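Local coordinates for protein sialidase B (PDB 4XHB) that cleaves terminal sialic acid residues from oligosaccharides, glycoproteins and glycolipids as an exo-alpha-sialidase of glycoside hydrolase family 33, at residues R207-Y212 / G627-K632; F287-I292 / L452-G457. The protein carries 1 engineered substitution. One frame throughout, in Å; residues are numbered along the deposited sequence. Where two conformers were deposited one is given.

Contact 1 of 2, residues R207-Y212 / G627-K632; sequences RIPTLY and GVLFEK. With 17Y ((1R,2S)-cyclopentane-1,2-diol), chain B.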
loop_
_atom_site.group_PDB
_atom_site.type_symbol
_atom_site.label_atom_id
_atom_site.label_comp_id
_atom_site.label_asym_id
_atom_site.label_seq_id
_atom_site.Cartn_x
_atom_site.Cartn_y
_atom_site.Cartn_z
ATOM N N ARG A 207 1.593 1.509 -1.724
ATOM C CA ARG A 207 0.215 1.534 -1.243
ATOM C C ARG A 207 -0.724 1.390 -2.427
ATOM O O ARG A 207 -0.312 1.572 -3.569
ATOM C CB ARG A 207 -0.088 2.846 -0.507
ATOM C CG ARG A 207 0.310 2.858 0.989
ATOM C CD ARG A 207 -0.615 3.818 1.788
ATOM N NE ARG A 207 -2.017 3.395 1.706
ATOM C CZ ARG A 207 -3.046 4.110 2.151
ATOM N NH1 ARG A 207 -2.834 5.297 2.733
ATOM N NH2 ARG A 207 -4.287 3.644 2.006
ATOM N N ILE A 208 -1.992 1.102 -2.136
ATOM C CA ILE A 208 -3.063 1.116 -3.140
ATOM C C ILE A 208 -2.882 0.053 -4.241
ATOM O O ILE A 208 -2.717 0.384 -5.419
ATOM C CB ILE A 208 -3.235 2.507 -3.791
ATOM C CG1 ILE A 208 -2.917 3.645 -2.803
ATOM C CG2 ILE A 208 -4.646 2.657 -4.300
ATOM C CD1 ILE A 208 -3.808 3.686 -1.548
ATOM N N PRO A 209 -2.916 -1.231 -3.850
ATOM C CA PRO A 209 -2.754 -2.341 -4.798
ATOM C C PRO A 209 -3.968 -2.520 -5.710
ATOM O O PRO A 209 -5.091 -2.195 -5.311
ATOM C CB PRO A 209 -2.625 -3.561 -3.875
ATOM C CG PRO A 209 -3.394 -3.179 -2.632
ATOM C CD PRO A 209 -3.110 -1.703 -2.465
ATOM N N THR A 210 -3.741 -3.028 -6.924
ATOM C CA THR A 210 -4.834 -3.438 -7.805
ATOM C C THR A 210 -4.498 -4.810 -8.396
ATOM O O THR A 210 -3.330 -5.200 -8.432
ATOM C CB THR A 210 -5.067 -2.458 -8.966
ATOM O OG1 THR A 210 -4.059 -2.643 -9.970
ATOM C CG2 THR A 210 -5.059 -0.986 -8.475
ATOM N N LEU A 211 -5.525 -5.530 -8.850
ATOM C CA LEU A 211 -5.335 -6.801 -9.557
ATOM C C LEU A 211 -6.406 -6.915 -10.625
ATOM O O LEU A 211 -7.539 -6.482 -10.414
ATOM C CB LEU A 211 -5.466 -8.003 -8.613
ATOM C CG LEU A 211 -4.347 -8.356 -7.626
ATOM C CD1 LEU A 211 -4.830 -9.415 -6.640
ATOM C CD2 LEU A 211 -3.100 -8.858 -8.358
ATOM N N TYR A 212 -6.056 -7.511 -11.761
ATOM C CA TYR A 212 -7.016 -7.700 -12.841
ATOM C C TYR A 212 -6.575 -8.891 -13.688
ATOM O O TYR A 212 -5.430 -8.947 -14.130
ATOM C CB TYR A 212 -7.113 -6.438 -13.716
ATOM C CG TYR A 212 -8.369 -6.391 -14.579
ATOM C CD1 TYR A 212 -8.473 -7.162 -15.731
ATOM C CD2 TYR A 212 -9.453 -5.587 -14.226
ATOM C CE1 TYR A 212 -9.623 -7.132 -16.518
ATOM C CE2 TYR A 212 -10.606 -5.540 -15.010
ATOM C CZ TYR A 212 -10.688 -6.317 -16.152
ATOM O OH TYR A 212 -11.835 -6.291 -16.929
ATOM N N GLY A 627 -6.856 -14.488 -5.970
ATOM C CA GLY A 627 -5.651 -13.797 -5.556
ATOM C C GLY A 627 -6.019 -12.549 -4.775
ATOM O O GLY A 627 -6.969 -11.847 -5.133
ATOM N N VAL A 628 -5.279 -12.286 -3.698
ATOM C CA VAL A 628 -5.507 -11.092 -2.892
ATOM C C VAL A 628 -4.182 -10.375 -2.693
ATOM O O VAL A 628 -3.242 -10.964 -2.173
ATOM C CB VAL A 628 -6.070 -11.431 -1.484
ATOM C CG1 VAL A 628 -6.522 -10.144 -0.788
ATOM C CG2 VAL A 628 -7.237 -12.443 -1.583
ATOM N N LEU A 629 -4.124 -9.110 -3.101
ATOM C CA LEU A 629 -2.969 -8.254 -2.847
ATOM C C LEU A 629 -3.462 -7.124 -1.953
ATOM O O LEU A 629 -4.373 -6.386 -2.326
ATOM C CB LEU A 629 -2.432 -7.685 -4.164
ATOM C CG LEU A 629 -1.207 -6.773 -4.088
ATOM C CD1 LEU A 629 0.017 -7.497 -3.539
ATOM C CD2 LEU A 629 -0.915 -6.188 -5.468
ATOM N N PHE A 630 -2.884 -6.987 -0.766
ATOM C CA PHE A 630 -3.486 -6.083 0.220
ATOM C C PHE A 630 -2.467 -5.437 1.126
ATOM O O PHE A 630 -1.370 -5.963 1.323
ATOM C CB PHE A 630 -4.517 -6.836 1.077
ATOM C CG PHE A 630 -3.927 -7.970 1.868
ATOM C CD1 PHE A 630 -3.666 -9.191 1.268
ATOM C CD2 PHE A 630 -3.607 -7.808 3.210
ATOM C CE1 PHE A 630 -3.112 -10.241 1.996
ATOM C CE2 PHE A 630 -3.044 -8.860 3.941
ATOM C CZ PHE A 630 -2.800 -10.070 3.330
ATOM N N GLU A 631 -2.851 -4.294 1.686
ATOM C CA GLU A 631 -2.044 -3.613 2.683
ATOM C C GLU A 631 -2.192 -4.346 4.010
ATOM O O GLU A 631 -3.238 -4.267 4.651
ATOM C CB GLU A 631 -2.512 -2.162 2.816
ATOM C CG GLU A 631 -2.233 -1.328 1.565
ATOM C CD GLU A 631 -2.864 0.064 1.607
ATOM O OE1 GLU A 631 -3.681 0.334 2.511
ATOM O OE2 GLU A 631 -2.554 0.877 0.710
ATOM N N LYS A 632 -1.159 -5.083 4.410
ATOM C CA LYS A 632 -1.222 -5.796 5.691
ATOM C C LYS A 632 -0.707 -4.922 6.839
ATOM O O LYS A 632 0.289 -5.235 7.493
ATOM C CB LYS A 632 -0.481 -7.135 5.649
ATOM C CG LYS A 632 -0.878 -8.066 6.801
ATOM C CD LYS A 632 0.028 -9.299 6.890
ATOM C CE LYS A 632 -0.351 -10.160 8.089
ATOM N NZ LYS A 632 -1.703 -10.771 7.888
HETATM O OAA 17Y B . -10.266 -9.546 -12.948
HETATM C CAF 17Y B . -11.209 -9.458 -13.961
HETATM C CAD 17Y B . -11.710 -10.767 -14.284
HETATM C CAC 17Y B . -13.145 -10.595 -14.665
HETATM C CAE 17Y B . -13.530 -9.196 -14.292
HETATM C CAG 17Y B . -12.448 -8.744 -13.372
HETATM O OAB 17Y B . -12.597 -9.036 -12.065
#
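Glu631 points its carboxylate at the start of segment 207-212 and grips it through one oxygen. OE2 of Glu631 takes NE of Arg207 at 2.8 Å in a nearly straight bond (N-H...O 174°). It also takes the backbone N of Ile208 at 2.9 Å. The two donors reach OE2 from opposite faces of the carboxylate. NE lies well above that plane, while the Ile208 N-H comes from the anti side. The carboxylate oxygen is itself in the guanidinium plane, at its edge, and the two flat groups are turned 66° apart. This leaves the arginine tied both by its side chain and by the peptide that follows it. The second oxygen, OE1, is held by Tyr615 N and Ser635 OG, so the whole carboxylate is fixed. The Arg207 chain bends before its guanidinium, and NH1 reaches a bound aminoethanesulfonate, probably from the crystallisation liquor.

Pro209 and Leu629 fill the middle of the contact. CB of Pro209 rests on CD2 of Leu629 at 3.5 Å, and CG of Pro209 sits 3.4 Å from the Leu629 carbonyl O. CG of Leu629 is anti to its own backbone N (chi1 -179°), which carries the branch up to the proline ring. Beyond it, Leu211 crosses Leu629 at about a right angle, with CD1 of Leu211 3.9 Å from CB of Leu629. The two backbones run nearly antiparallel without a backbone hydrogen bond between them. The contact therefore joins a loop to strand 626-631 through side chains, with Ile208 N the backbone atom that bonds across.

Arg-Ile-Pro is the RIP motif of sialidases. Arg207 probably belongs to the arginine triad that binds the substrate carboxylate, with Glu631 holding it in place beside the presumed nucleophile Tyr615.

Contact 2 of 2, residues F287-I292 / L452-G457; sequences FIDSSI and LCPGQG. With 17Y ((1R,2S)-cyclopentane-1,2-diol), chain B.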
loop_
_atom_site.group_PDB
_atom_site.type_symbol
_atom_site.label_atom_id
_atom_site.label_comp_id
_atom_site.label_asym_id
_atom_site.label_seq_id
_atom_site.Cartn_x
_atom_site.Cartn_y
_atom_site.Cartn_z
ATOM N N PHE A 287 1.662 10.740 -9.134
ATOM C CA PHE A 287 0.435 10.068 -9.532
ATOM C C PHE A 287 -0.090 9.384 -8.282
ATOM O O PHE A 287 0.664 9.139 -7.353
ATOM C CB PHE A 287 0.725 9.014 -10.594
ATOM C CG PHE A 287 1.304 9.581 -11.850
ATOM C CD1 PHE A 287 0.476 10.021 -12.868
ATOM C CD2 PHE A 287 2.677 9.703 -12.003
ATOM C CE1 PHE A 287 0.999 10.561 -14.018
ATOM C CE2 PHE A 287 3.206 10.242 -13.156
ATOM C CZ PHE A 287 2.372 10.672 -14.163
ATOM N N ILE A 288 -1.376 9.079 -8.238
ATOM C CA ILE A 288 -1.912 8.410 -7.062
ATOM C C ILE A 288 -3.226 7.747 -7.427
ATOM O O ILE A 288 -3.991 8.311 -8.204
ATOM C CB ILE A 288 -2.059 9.403 -5.848
ATOM C CG1 ILE A 288 -2.592 8.695 -4.598
ATOM C CG2 ILE A 288 -2.935 10.621 -6.188
ATOM C CD1 ILE A 288 -2.530 9.578 -3.352
ATOM N N ASP A 289 -3.440 6.535 -6.904
ATOM C CA ASP A 289 -4.696 5.785 -7.039
ATOM C C ASP A 289 -4.938 5.316 -8.467
ATOM O O ASP A 289 -5.596 6.004 -9.244
ATOM C CB ASP A 289 -5.911 6.609 -6.595
ATOM C CG ASP A 289 -5.980 6.808 -5.088
ATOM O OD1 ASP A 289 -5.164 6.206 -4.361
ATOM O OD2 ASP A 289 -6.863 7.580 -4.642
ATOM N N SER A 290 -4.448 4.135 -8.803
ATOM C CA SER A 290 -4.636 3.612 -10.154
ATOM C C SER A 290 -5.776 2.613 -10.235
ATOM O O SER A 290 -6.223 2.064 -9.225
ATOM C CB SER A 290 -3.336 2.976 -10.671
ATOM O OG SER A 290 -2.944 1.893 -9.836
ATOM N N SER A 291 -6.234 2.371 -11.460
ATOM C CA SER A 291 -7.330 1.443 -11.701
ATOM C C SER A 291 -7.122 0.882 -13.096
ATOM O O SER A 291 -6.705 1.604 -13.997
ATOM C CB SER A 291 -8.670 2.173 -11.627
ATOM O OG SER A 291 -9.752 1.254 -11.644
ATOM N N ILE A 292 -7.429 -0.395 -13.269
ATOM C CA ILE A 292 -7.187 -1.031 -14.552
ATOM C C ILE A 292 -8.411 -1.768 -15.075
ATOM O O ILE A 292 -9.262 -2.231 -14.315
ATOM C CB ILE A 292 -5.958 -1.961 -14.491
ATOM C CG1 ILE A 292 -6.039 -2.900 -13.290
ATOM C CG2 ILE A 292 -4.691 -1.130 -14.351
ATOM C CD1 ILE A 292 -4.730 -3.640 -13.032
ATOM N N LEU A 452 -10.192 9.234 -8.888
ATOM C CA LEU A 452 -10.348 7.862 -9.360
ATOM C C LEU A 452 -10.540 6.884 -8.218
ATOM O O LEU A 452 -9.862 6.985 -7.199
ATOM C CB LEU A 452 -9.122 7.443 -10.175
ATOM C CG LEU A 452 -9.289 6.139 -10.947
ATOM C CD1 LEU A 452 -10.301 6.303 -12.049
ATOM C CD2 LEU A 452 -7.943 5.738 -11.506
ATOM N N CYS A 453 -11.460 5.931 -8.383
ATOM C CA CYS A 453 -11.596 4.851 -7.408
ATOM C C CYS A 453 -10.552 3.796 -7.729
ATOM O O CYS A 453 -10.548 3.247 -8.822
ATOM C CB CYS A 453 -12.985 4.230 -7.463
ATOM S SG CYS A 453 -14.309 5.419 -7.103
ATOM N N PRO A 454 -9.651 3.517 -6.780
ATOM C CA PRO A 454 -8.588 2.567 -7.130
ATOM C C PRO A 454 -9.082 1.134 -7.218
ATOM O O PRO A 454 -10.008 0.758 -6.498
ATOM C CB PRO A 454 -7.586 2.708 -5.981
ATOM C CG PRO A 454 -8.330 3.345 -4.857
ATOM C CD PRO A 454 -9.449 4.152 -5.463
ATOM N N GLY A 455 -8.456 0.351 -8.091
ATOM C CA GLY A 455 -8.772 -1.061 -8.203
ATOM C C GLY A 455 -9.024 -1.456 -9.638
ATOM O O GLY A 455 -8.120 -1.393 -10.479
ATOM N N GLN A 456 -10.247 -1.888 -9.926
ATOM C CA GLN A 456 -10.588 -2.306 -11.284
ATOM C C GLN A 456 -11.624 -1.367 -11.897
ATOM O O GLN A 456 -12.480 -0.843 -11.194
ATOM C CB GLN A 456 -11.188 -3.715 -11.289
ATOM C CG GLN A 456 -10.422 -4.778 -10.501
ATOM C CD GLN A 456 -11.014 -6.171 -10.701
ATOM O OE1 GLN A 456 -12.201 -6.326 -11.033
ATOM N NE2 GLN A 456 -10.194 -7.187 -10.503
ATOM N N GLY A 457 -11.559 -1.187 -13.214
ATOM C CA GLY A 457 -12.686 -0.627 -13.950
ATOM C C GLY A 457 -13.587 -1.813 -14.249
ATOM O O GLY A 457 -13.231 -2.935 -13.899
HETATM O OAA 17Y B . -10.266 -9.546 -12.948
HETATM C CAF 17Y B . -11.209 -9.458 -13.961
HETATM C CAD 17Y B . -11.710 -10.767 -14.284
HETATM C CAC 17Y B . -13.145 -10.595 -14.665
HETATM C CAE 17Y B . -13.530 -9.196 -14.292
HETATM C CAG 17Y B . -12.448 -8.744 -13.372
HETATM O OAB 17Y B . -12.597 -9.036 -12.065
HETATM O O HOH W 1 -11.840 3.433 -10.993
#
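Ser291 pairs with Gly455, and Ile292 with Gln456, in parallel register. Strands 286-294 and 451-459 are the innermost strands of two four-stranded blades of the sialidase beta-propeller, so this pairing joins two blades near the central axis. Three backbone bonds hold it. Gly455 N gives to Ser290 O at 3.0 Å, and Ile292 N gives to Gly455 O at the same length. Gly457 N gives to Ile292 O at 2.8 Å and comes in from above that carbonyl plane. CA-H...O contacts from Pro454, Ser291 and Gln456 run alongside. At the backbone angles of Gly455 (phi 130°, psi -116°) a side chain would collide with the carbonyl O of Pro454.

Leu452 packs over the start of the pairing. Its CD2 lies against Asp289 O at 3.3 Å and against CB of Ser291 at 3.6 Å. That carbonyl is buried and has no hydrogen-bond partner in the model. Pro454 CG lies alongside the Asp289 carboxyl carbon CG, 4.2 Å off. Ser291 OG is anti to its backbone N (chi1 -171°), which lets it give a hydrogen bond to a water at 3.1 Å.

A second shell fixes the backbone. Gln505 accepts from Gln456 N, Gln554 donates to Pro454 O, and Asp224 takes Asp289 N. Pro454 also lies next to Tyr615 and Glu503, the presumed nucleophile and a predicted active-site residue. The Gln456 side chain leaves the sheet on the same face as Ile292 and is extended beyond CG, with Leu211 O probably the outside partner of NE2. It meets the bound cyclopentanediol at the far end: the ligand hydroxyl OAB donates to Gln456 OE1 at 2.9 Å, and Gln456 NE2 adds a weak bond to the same hydroxyl.

How the contacts relate
The centres of the two contacts lie 11 Å apart, and contact 2 is nested within the chain loop closed by contact 1. They touch through segment 207-212. Gln456 NE2 probably donates to Leu211 O at 2.7 Å, Thr210 CG2 packs on Ser290 O at 3.3 Å, and Tyr212 CD2 meets Ile292 O at 3.4 Å. Arg207 of contact 1 and Asp289 of contact 2 are each about 3 Å, side chain to nearest atom, from a bound aminoethanesulfonate, probably from the crystallisation liquor, near the active site. The cyclopentanediol lies elsewhere, between the Tyr212 ring of contact 1 and the Gln456 side chain of contact 2. CAF of the ligand lies over the face of the Tyr212 ring, 3.7 Å above its plane.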